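Local atomic coordinates of Cry37AA1 (Bacillus thuringiensis, PDB entry 4RHZ), a protein that forms a binary complex with Cry23Aa1, binds a calcium ion and probably acts with its partner as an insecticidal toxin. Residues 11-16 against 116-121; 74-79 against 95-100; 5-10 against 57-62. All coordinates share one frame; numbering follows the deposited sequence. Where two conformers were deposited one is given.

Contact 1 (11-16 against 116-121); sequences NFYNEG and YVTIKY
The rings of Y13 and Y116 lie one over the other as an offset stack, their centroids 4.3 Å apart and their planes only 13° from parallel. One face of the Y13 ring is covered by the phenol end of Y116, whose OH sits above the ring centre, while the backbone O of Y116 lies at the edge of the Y13 ring, in its plane. In turn, Y13 CD2 rests over one face of the Y116 ring, toward its rim and 3.3 Å from Y116 CE1, and Y13 CB adds a CH-pi contact over that ring. T118 CG2 meets the edge of the Y116 ring. This is a cross-strand aromatic pair in an antiparallel sheet of the C2-like fold, where strands 4-13 and 115-125 run side by side. With CG of Y116 placed between its backbone N and carbonyl carbon (chi1 63°), the ring leans across to its neighbour.

Below the rings the two tyrosines form a hydrogen-bonded pair, Y13 N to Y116 O and Y116 N to Y13 O both measuring 3.1 Å. N11 and T118 form the next such pair, with T118 N 2.9 Å from N11 O. Between them F12 and V117, a non-hydrogen-bonded pair, turn to the other face, F12 CD2 lying 4.1 Å from V117 CG2; there F12 also meets W41 and V79. R107 makes a cation-pi contact with Y116. On the tyrosine face a water bridges the strands, 2.8 Å from T118 OG1 and a notably short 2.5 Å from Y13 OH.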
loop_
_atom_site.group_PDB
_atom_site.type_symbol
_atom_site.label_atom_id
_atom_site.label_comp_id
_atom_site.label_asym_id
_atom_site.label_seq_id
_atom_site.Cartn_x
_atom_site.Cartn_y
_atom_site.Cartn_z
ATOM N N ASN B 11 -10.635 7.234 -11.293
ATOM C CA ASN B 11 -10.977 8.108 -10.194
ATOM C C ASN B 11 -10.432 9.469 -10.372
ATOM O O ASN B 11 -9.258 9.609 -10.732
ATOM C CB ASN B 11 -10.439 7.508 -8.908
ATOM C CG ASN B 11 -11.375 6.477 -8.361
ATOM O OD1 ASN B 11 -12.398 6.838 -7.828
ATOM N ND2 ASN B 11 -11.078 5.198 -8.545
ATOM N N PHE B 12 -11.278 10.476 -10.108
ATOM C CA PHE B 12 -10.943 11.861 -10.277
ATOM C C PHE B 12 -10.772 12.547 -8.917
ATOM O O PHE B 12 -11.543 12.309 -8.037
ATOM C CB PHE B 12 -12.057 12.554 -11.035
ATOM C CG PHE B 12 -12.386 11.925 -12.396
ATOM C CD1 PHE B 12 -13.317 10.879 -12.495
ATOM C CD2 PHE B 12 -11.788 12.431 -13.582
ATOM C CE1 PHE B 12 -13.637 10.327 -13.751
ATOM C CE2 PHE B 12 -12.099 11.913 -14.823
ATOM C CZ PHE B 12 -13.034 10.848 -14.935
ATOM N N TYR B 13 -9.798 13.455 -8.769
ATOM C CA TYR B 13 -9.499 14.088 -7.496
ATOM C C TYR B 13 -9.236 15.533 -7.775
ATOM O O TYR B 13 -8.552 15.825 -8.768
ATOM C CB TYR B 13 -8.256 13.467 -6.870
ATOM C CG TYR B 13 -8.421 12.039 -6.543
ATOM C CD1 TYR B 13 -8.928 11.631 -5.287
ATOM C CD2 TYR B 13 -8.094 11.073 -7.473
ATOM C CE1 TYR B 13 -9.103 10.214 -4.976
ATOM C CE2 TYR B 13 -8.208 9.727 -7.185
ATOM C CZ TYR B 13 -8.739 9.283 -5.934
ATOM O OH TYR B 13 -8.851 7.904 -5.695
ATOM N N ASN B 14 -9.771 16.431 -6.926
ATOM C CA ASN B 14 -9.529 17.898 -7.004
ATOM C C ASN B 14 -9.875 18.424 -5.612
ATOM O O ASN B 14 -11.046 18.444 -5.269
ATOM C CB ASN B 14 -10.442 18.534 -8.049
ATOM C CG ASN B 14 -10.030 19.974 -8.489
ATOM O OD1 ASN B 14 -8.916 20.488 -8.281
ATOM N ND2 ASN B 14 -10.959 20.610 -9.172
ATOM N N GLU B 15 -8.874 18.747 -4.782
ATOM C CA GLU B 15 -9.105 19.256 -3.418
ATOM C C GLU B 15 -9.915 20.560 -3.459
ATOM O O GLU B 15 -9.505 21.519 -4.115
ATOM C CB GLU B 15 -7.801 19.560 -2.726
ATOM C CG GLU B 15 -7.829 19.116 -1.290
ATOM C CD GLU B 15 -6.672 19.649 -0.455
ATOM O OE1 GLU B 15 -6.584 20.839 -0.179
ATOM O OE2 GLU B 15 -5.866 18.836 -0.009
ATOM N N GLY B 16 -11.055 20.602 -2.793
ATOM C CA GLY B 16 -11.958 21.773 -2.937
ATOM C C GLY B 16 -13.355 21.366 -2.539
ATOM O O GLY B 16 -14.068 20.694 -3.312
ATOM N N TYR B 116 -5.641 15.341 -9.671
ATOM C CA TYR B 116 -5.023 14.266 -10.439
ATOM C C TYR B 116 -6.044 13.221 -10.790
ATOM O O TYR B 116 -7.159 13.305 -10.297
ATOM C CB TYR B 116 -3.911 13.616 -9.616
ATOM C CG TYR B 116 -4.328 12.914 -8.324
ATOM C CD1 TYR B 116 -4.518 11.536 -8.270
ATOM C CD2 TYR B 116 -4.408 13.622 -7.118
ATOM C CE1 TYR B 116 -4.869 10.887 -7.022
ATOM C CE2 TYR B 116 -4.757 12.970 -5.864
ATOM C CZ TYR B 116 -5.005 11.661 -5.843
ATOM O OH TYR B 116 -5.273 11.075 -4.638
ATOM N N VAL B 117 -5.658 12.193 -11.571
ATOM C CA VAL B 117 -6.574 11.122 -11.940
ATOM C C VAL B 117 -5.864 9.808 -11.775
ATOM O O VAL B 117 -4.639 9.788 -11.983
ATOM C CB VAL B 117 -6.943 11.259 -13.437
ATOM C CG1 VAL B 117 -7.801 10.130 -13.891
ATOM C CG2 VAL B 117 -7.679 12.561 -13.688
ATOM N N THR B 118 -6.571 8.719 -11.417
ATOM C CA THR B 118 -5.938 7.450 -11.395
ATOM C C THR B 118 -6.732 6.455 -12.279
ATOM O O THR B 118 -7.943 6.628 -12.491
ATOM C CB THR B 118 -5.840 6.853 -9.974
ATOM O OG1 THR B 118 -7.131 6.441 -9.516
ATOM C CG2 THR B 118 -5.118 7.763 -8.943
ATOM N N ILE B 119 -6.073 5.418 -12.827
ATOM C CA ILE B 119 -6.764 4.496 -13.677
ATOM C C ILE B 119 -6.283 3.129 -13.364
ATOM O O ILE B 119 -5.083 2.870 -13.304
ATOM C CB ILE B 119 -6.456 4.756 -15.218
ATOM C CG1 ILE B 119 -7.027 6.072 -15.693
ATOM C CG2 ILE B 119 -7.192 3.761 -16.127
ATOM C CD1 ILE B 119 -6.076 7.084 -15.773
ATOM N N LYS B 120 -7.216 2.213 -13.231
ATOM C CA LYS B 120 -6.919 0.833 -12.923
ATOM C C LYS B 120 -7.583 0.058 -14.015
ATOM O O LYS B 120 -8.605 0.517 -14.481
ATOM C CB LYS B 120 -7.684 0.560 -11.634
ATOM C CG LYS B 120 -7.899 -0.843 -11.311
ATOM C CD LYS B 120 -8.948 -0.979 -10.190
ATOM C CE LYS B 120 -9.028 -2.445 -9.772
ATOM N NZ LYS B 120 -10.190 -2.664 -8.848
ATOM N N TYR B 121 -7.036 -1.081 -14.452
ATOM C CA TYR B 121 -7.716 -1.824 -15.487
ATOM C C TYR B 121 -7.519 -3.282 -15.274
ATOM O O TYR B 121 -6.536 -3.643 -14.672
ATOM C CB TYR B 121 -7.218 -1.430 -16.906
ATOM C CG TYR B 121 -5.822 -1.876 -17.316
ATOM C CD1 TYR B 121 -5.649 -2.929 -18.211
ATOM C CD2 TYR B 121 -4.681 -1.215 -16.841
ATOM C CE1 TYR B 121 -4.372 -3.340 -18.622
ATOM C CE2 TYR B 121 -3.380 -1.583 -17.301
ATOM C CZ TYR B 121 -3.246 -2.645 -18.185
ATOM O OH TYR B 121 -1.966 -3.041 -18.583
HETATM O O HOH W 1 -7.313 6.212 -6.710
#

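Contact 2 (74-79 against 95-100); sequences CFYGDV and SQKVCS
C74 and C99 are joined covalently across two antiparallel strands, C74 SG to C99 SG at 2.1 Å. They form a non-hydrogen-bonded pair, with C74 CA and C99 CA drawn to 3.8 Å of each other. Both sulfurs stand anti to their own carbonyl carbon, and the bridge between them twists by 105° about the S-S bond.

Two places along, on the same strand as C74, Y76 faces K97. The tyrosine CG occupies the position between backbone N and carbonyl carbon (chi1 65°), and the lysine chain bends at its second torsion (chi2 80°) before running out extended along the face of the ring. The two side chains therefore point the same way. K97 CE lies over that face, 3.8 Å from Y76 CD2, and the ammonium completes a cation-pi contact with K97 NZ 4.2 Å from the Y76 ring centroid. Both polar ends have further partners: K97 NZ binds P94 O, and Y76 OH binds D37 OD1.

Between the disulfide and this pair, F75 and V98 exchange backbone bonds, F75 N to V98 O at 2.9 Å and V98 N to F75 O at 3.0 Å. The F75 ring turns its edge to V98 O and S100 OG, the latter bound to V104 O. Beyond K97 the ladder opens, and a water accepts from G77 N and donates to Q96 O, the water oxygen lying 2.7 Å from Q96 O.

The contact belongs to the hairpin of strands 73-81 and 89-100. Strand 26-30 flanks 73-81 on its other edge, F75 and V98 pack on V106 of strand 105-110, and C74 and C99 touch T247 of the Cry23AA1 chain.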
loop_
_atom_site.group_PDB
_atom_site.type_symbol
_atom_site.label_atom_id
_atom_site.label_comp_id
_atom_site.label_asym_id
_atom_site.label_seq_id
_atom_site.Cartn_x
_atom_site.Cartn_y
_atom_site.Cartn_z
ATOM N N CYS B 74 -1.065 2.154 -21.896
ATOM C CA CYS B 74 -0.528 3.446 -21.646
ATOM C C CYS B 74 -1.665 4.404 -21.633
ATOM O O CYS B 74 -2.583 4.230 -22.409
ATOM C CB CYS B 74 0.506 3.804 -22.731
ATOM S SG CYS B 74 1.940 2.696 -22.727
ATOM N N PHE B 75 -1.646 5.431 -20.770
ATOM C CA PHE B 75 -2.850 6.251 -20.602
ATOM C C PHE B 75 -2.451 7.695 -20.617
ATOM O O PHE B 75 -1.347 8.037 -20.159
ATOM C CB PHE B 75 -3.533 5.956 -19.249
ATOM C CG PHE B 75 -3.993 4.545 -19.069
ATOM C CD1 PHE B 75 -3.173 3.609 -18.442
ATOM C CD2 PHE B 75 -5.264 4.154 -19.471
ATOM C CE1 PHE B 75 -3.588 2.267 -18.273
ATOM C CE2 PHE B 75 -5.748 2.811 -19.247
ATOM C CZ PHE B 75 -4.903 1.855 -18.695
ATOM N N TYR B 76 -3.344 8.571 -21.056
ATOM C CA TYR B 76 -3.129 10.018 -20.858
ATOM C C TYR B 76 -4.421 10.723 -20.947
ATOM O O TYR B 76 -5.388 10.171 -21.466
ATOM C CB TYR B 76 -2.202 10.590 -21.932
ATOM C CG TYR B 76 -2.728 10.563 -23.392
ATOM C CD1 TYR B 76 -3.181 11.719 -23.980
ATOM C CD2 TYR B 76 -2.708 9.397 -24.163
ATOM C CE1 TYR B 76 -3.599 11.747 -25.302
ATOM C CE2 TYR B 76 -3.153 9.405 -25.496
ATOM C CZ TYR B 76 -3.569 10.603 -26.034
ATOM O OH TYR B 76 -3.998 10.715 -27.309
ATOM N N GLY B 77 -4.435 11.963 -20.504
ATOM C CA GLY B 77 -5.681 12.652 -20.363
ATOM C C GLY B 77 -5.482 14.137 -20.510
ATOM O O GLY B 77 -4.388 14.677 -20.204
ATOM N N ASP B 78 -6.542 14.782 -20.983
ATOM C CA ASP B 78 -6.705 16.213 -20.921
ATOM C C ASP B 78 -7.960 16.410 -20.082
ATOM O O ASP B 78 -9.079 16.347 -20.603
ATOM C CB ASP B 78 -6.994 16.798 -22.332
ATOM C CG ASP B 78 -7.011 18.322 -22.342
ATOM O OD1 ASP B 78 -7.190 18.991 -21.283
ATOM O OD2 ASP B 78 -6.707 18.872 -23.422
ATOM N N VAL B 79 -7.789 16.627 -18.790
ATOM C CA VAL B 79 -8.918 16.604 -17.840
ATOM C C VAL B 79 -8.879 17.878 -17.035
ATOM O O VAL B 79 -7.872 18.200 -16.425
ATOM C CB VAL B 79 -8.838 15.362 -16.902
ATOM C CG1 VAL B 79 -10.051 15.290 -15.933
ATOM C CG2 VAL B 79 -8.722 14.082 -17.722
ATOM N N SER B 95 0.222 15.855 -22.479
ATOM C CA SER B 95 1.540 15.461 -22.842
ATOM C C SER B 95 2.052 14.321 -21.933
ATOM O O SER B 95 3.106 13.733 -22.196
ATOM C CB SER B 95 2.492 16.659 -22.786
ATOM O OG SER B 95 2.484 17.141 -21.445
ATOM N N GLN B 96 1.344 13.986 -20.868
ATOM C CA GLN B 96 1.923 13.018 -19.943
ATOM C C GLN B 96 1.286 11.661 -20.150
ATOM O O GLN B 96 0.099 11.492 -19.802
ATOM C CB GLN B 96 1.714 13.466 -18.466
ATOM C CG GLN B 96 2.089 12.329 -17.479
ATOM C CD GLN B 96 1.722 12.635 -16.016
ATOM O OE1 GLN B 96 0.547 12.777 -15.652
ATOM N NE2 GLN B 96 2.728 12.741 -15.191
ATOM N N LYS B 97 2.089 10.698 -20.616
ATOM C CA LYS B 97 1.696 9.342 -20.811
ATOM C C LYS B 97 2.258 8.452 -19.713
ATOM O O LYS B 97 3.483 8.525 -19.414
ATOM C CB LYS B 97 2.250 8.815 -22.165
ATOM C CG LYS B 97 1.304 9.118 -23.357
ATOM C CD LYS B 97 1.481 10.568 -23.807
ATOM C CE LYS B 97 0.684 10.856 -25.135
ATOM N NZ LYS B 97 0.536 12.353 -25.348
ATOM N N VAL B 98 1.398 7.628 -19.086
ATOM C CA VAL B 98 1.896 6.678 -18.030
ATOM C C VAL B 98 1.340 5.324 -18.323
ATOM O O VAL B 98 0.140 5.204 -18.522
ATOM C CB VAL B 98 1.505 7.133 -16.533
ATOM C CG1 VAL B 98 2.257 6.298 -15.461
ATOM C CG2 VAL B 98 1.846 8.630 -16.305
ATOM N N CYS B 99 2.193 4.301 -18.352
ATOM C CA CYS B 99 1.771 2.949 -18.684
ATOM C C CYS B 99 1.844 2.026 -17.421
ATOM O O CYS B 99 2.613 2.280 -16.526
ATOM C CB CYS B 99 2.746 2.367 -19.781
ATOM S SG CYS B 99 3.018 3.587 -21.198
ATOM N N SER B 100 1.114 0.920 -17.425
ATOM C CA SER B 100 1.295 -0.117 -16.425
ATOM C C SER B 100 0.864 -1.482 -16.975
ATOM O O SER B 100 0.138 -1.552 -17.950
ATOM C CB SER B 100 0.390 0.198 -15.218
ATOM O OG SER B 100 -0.957 0.320 -15.668
HETATM O O HOH W 2 -2.230 12.654 -18.981
#

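Contact 3 (5-10 against 57-62); sequences NATFTI and TQTIKI
T7 and T59 meet through their hydroxyls, T7 OG1 to T59 OG1 at 2.8 Å, either of which could donate. They are a non-hydrogen-bonded pair in an antiparallel sheet of the C2-like sandwich, joining strand 4-13 to 55-62, an outermost strand of that sheet within the chain. In both threonines OG1 is anti to the carbonyl carbon (chi1 -59° and -56°), which turns the hydroxyls to one another. On the same face N5 lies beside K61, N5 OD1 packing 3.2 Å from K61 CE.

On the face of A6, F8 and I60 the contacts across the strands are apolar. In one of the two conformers of I60, its side chain crosses F8 at about a right angle, F8 CE1 touching I60 CD1 at 3.7 Å, and A6 CB sits 3.6 Å from I62 CD1.

Backbone bonds set the register behind these contacts. A6 pairs with I60 and F8 with Q58, and the A6 N to I60 O bond (2.8 Å) is almost straight. Further out, M73 of strand 73-81 packs on F8, I40 covers F8 and I60, and Q58 NE2 binds I40 O. Supplementing the ladder, the CA-H of T59 leans on a carbonyl, with T59 CA 3.1 Å from A6 O.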
loop_
_atom_site.group_PDB
_atom_site.type_symbol
_atom_site.label_atom_id
_atom_site.label_comp_id
_atom_site.label_asym_id
_atom_site.label_seq_id
_atom_site.Cartn_x
_atom_site.Cartn_y
_atom_site.Cartn_z
ATOM N N ASN B 5 -12.224 -8.324 -22.856
ATOM C CA ASN B 5 -13.070 -7.330 -22.210
ATOM C C ASN B 5 -12.095 -6.610 -21.306
ATOM O O ASN B 5 -11.426 -7.214 -20.535
ATOM C CB ASN B 5 -14.237 -8.016 -21.438
ATOM C CG ASN B 5 -15.448 -8.368 -22.361
ATOM O OD1 ASN B 5 -15.860 -7.546 -23.169
ATOM N ND2 ASN B 5 -16.042 -9.548 -22.196
ATOM N N ALA B 6 -11.946 -5.313 -21.477
ATOM C CA ALA B 6 -11.081 -4.534 -20.611
ATOM C C ALA B 6 -11.947 -3.560 -19.816
ATOM O O ALA B 6 -12.748 -2.824 -20.396
ATOM C CB ALA B 6 -10.006 -3.800 -21.397
ATOM N N THR B 7 -11.759 -3.570 -18.489
ATOM C CA THR B 7 -12.592 -2.792 -17.558
ATOM C C THR B 7 -11.688 -1.797 -16.849
ATOM O O THR B 7 -10.725 -2.163 -16.231
ATOM C CB THR B 7 -13.358 -3.732 -16.529
ATOM O OG1 THR B 7 -14.202 -4.668 -17.246
ATOM C CG2 THR B 7 -14.250 -2.902 -15.463
ATOM N N PHE B 8 -11.994 -0.520 -17.033
ATOM C CA PHE B 8 -11.208 0.578 -16.621
ATOM C C PHE B 8 -11.927 1.185 -15.460
ATOM O O PHE B 8 -13.140 1.422 -15.544
ATOM C CB PHE B 8 -11.118 1.613 -17.793
ATOM C CG PHE B 8 -10.424 1.039 -19.012
ATOM C CD1 PHE B 8 -11.164 0.499 -20.075
ATOM C CD2 PHE B 8 -9.042 0.916 -19.038
ATOM C CE1 PHE B 8 -10.539 -0.091 -21.142
ATOM C CE2 PHE B 8 -8.385 0.324 -20.117
ATOM C CZ PHE B 8 -9.132 -0.169 -21.177
ATOM N N THR B 9 -11.192 1.475 -14.379
ATOM C CA THR B 9 -11.850 2.187 -13.266
ATOM C C THR B 9 -11.100 3.438 -13.040
ATOM O O THR B 9 -9.959 3.383 -12.675
ATOM C CB THR B 9 -11.821 1.360 -11.969
ATOM O OG1 THR B 9 -12.434 0.113 -12.244
ATOM C CG2 THR B 9 -12.591 2.072 -10.858
ATOM N N ILE B 10 -11.754 4.558 -13.219
ATOM C CA ILE B 10 -11.089 5.776 -13.208
ATOM C C ILE B 10 -11.581 6.596 -12.025
ATOM O O ILE B 10 -12.810 6.689 -11.813
ATOM C CB ILE B 10 -11.479 6.553 -14.493
ATOM C CG1 ILE B 10 -11.181 5.704 -15.770
ATOM C CG2 ILE B 10 -10.866 7.904 -14.483
ATOM C CD1 ILE B 10 -11.578 6.396 -17.058
ATOM N N THR B 57 -16.618 3.918 -14.386
ATOM C CA THR B 57 -16.262 2.570 -14.775
ATOM C C THR B 57 -16.756 2.322 -16.199
ATOM O O THR B 57 -17.835 2.800 -16.586
ATOM C CB THR B 57 -16.840 1.565 -13.791
ATOM O OG1 THR B 57 -16.496 1.987 -12.467
ATOM C CG2 THR B 57 -16.290 0.175 -14.033
ATOM N N GLN B 58 -15.938 1.611 -16.984
ATOM C CA GLN B 58 -16.195 1.314 -18.397
ATOM C C GLN B 58 -15.547 0.011 -18.813
ATOM O O GLN B 58 -14.402 -0.260 -18.412
ATOM C CB GLN B 58 -15.552 2.384 -19.249
ATOM C CG GLN B 58 -16.562 3.204 -19.854
ATOM C CD GLN B 58 -16.636 3.026 -21.332
ATOM O OE1 GLN B 58 -17.523 2.368 -21.847
ATOM N NE2 GLN B 58 -15.726 3.661 -22.024
ATOM N N THR B 59 -16.262 -0.762 -19.636
ATOM C CA THR B 59 -15.730 -1.957 -20.255
ATOM C C THR B 59 -15.788 -1.819 -21.769
ATOM O O THR B 59 -16.773 -1.327 -22.321
ATOM C CB THR B 59 -16.428 -3.225 -19.746
ATOM O OG1 THR B 59 -16.291 -3.247 -18.338
ATOM C CG2 THR B 59 -15.739 -4.532 -20.310
ATOM N N ILE B 60 -14.715 -2.261 -22.413
ATOM C CA ILE B 60 -14.428 -2.015 -23.841
ATOM C C ILE B 60 -13.866 -3.309 -24.395
ATOM O O ILE B 60 -13.140 -4.042 -23.695
ATOM C CB ILE B 60 -13.274 -0.965 -24.008
ATOM C CG1 ILE B 60 -13.672 0.407 -23.517
ATOM C CG2 ILE B 60 -12.897 -0.762 -25.455
ATOM C CD1 ILE B 60 -12.601 1.405 -23.804
ATOM N N LYS B 61 -14.123 -3.613 -25.653
ATOM C CA LYS B 61 -13.466 -4.806 -26.177
ATOM C C LYS B 61 -12.193 -4.431 -26.889
ATOM O O LYS B 61 -12.175 -3.468 -27.657
ATOM C CB LYS B 61 -14.421 -5.538 -27.082
ATOM C CG LYS B 61 -15.291 -6.544 -26.323
ATOM C CD LYS B 61 -16.732 -6.181 -26.375
ATOM C CE LYS B 61 -17.592 -7.355 -25.863
ATOM N NZ LYS B 61 -17.358 -8.562 -26.736
ATOM N N ILE B 62 -11.108 -5.161 -26.632
ATOM C CA ILE B 62 -9.833 -4.772 -27.160
ATOM C C ILE B 62 -8.946 -5.951 -27.544
ATOM O O ILE B 62 -9.167 -7.054 -27.093
ATOM C CB ILE B 62 -9.030 -3.864 -26.193
ATOM C CG1 ILE B 62 -8.560 -4.621 -24.985
ATOM C CG2 ILE B 62 -9.789 -2.559 -25.817
ATOM C CD1 ILE B 62 -7.675 -3.746 -24.083
#

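From the N terminus, strand 4-13 supplies first 5-10 to contact 3 and then 11-16 to contact 1. Contact 3 closes earlier, when 57-62 returns to one edge of that strand; contact 1 closes near the C terminus, when 116-121 takes the other edge. Their loops therefore cross. The hairpin of contact 2 opens and shuts after contact 3, in series with it, and lies nested inside the long loop of contact 1. Contacts 1 and 3 build one sheet and contact 2 belongs to the other. F75 bridges the two sheets by packing on F8, I119 and Y121, while Y121 OH probably bonds to S100 O.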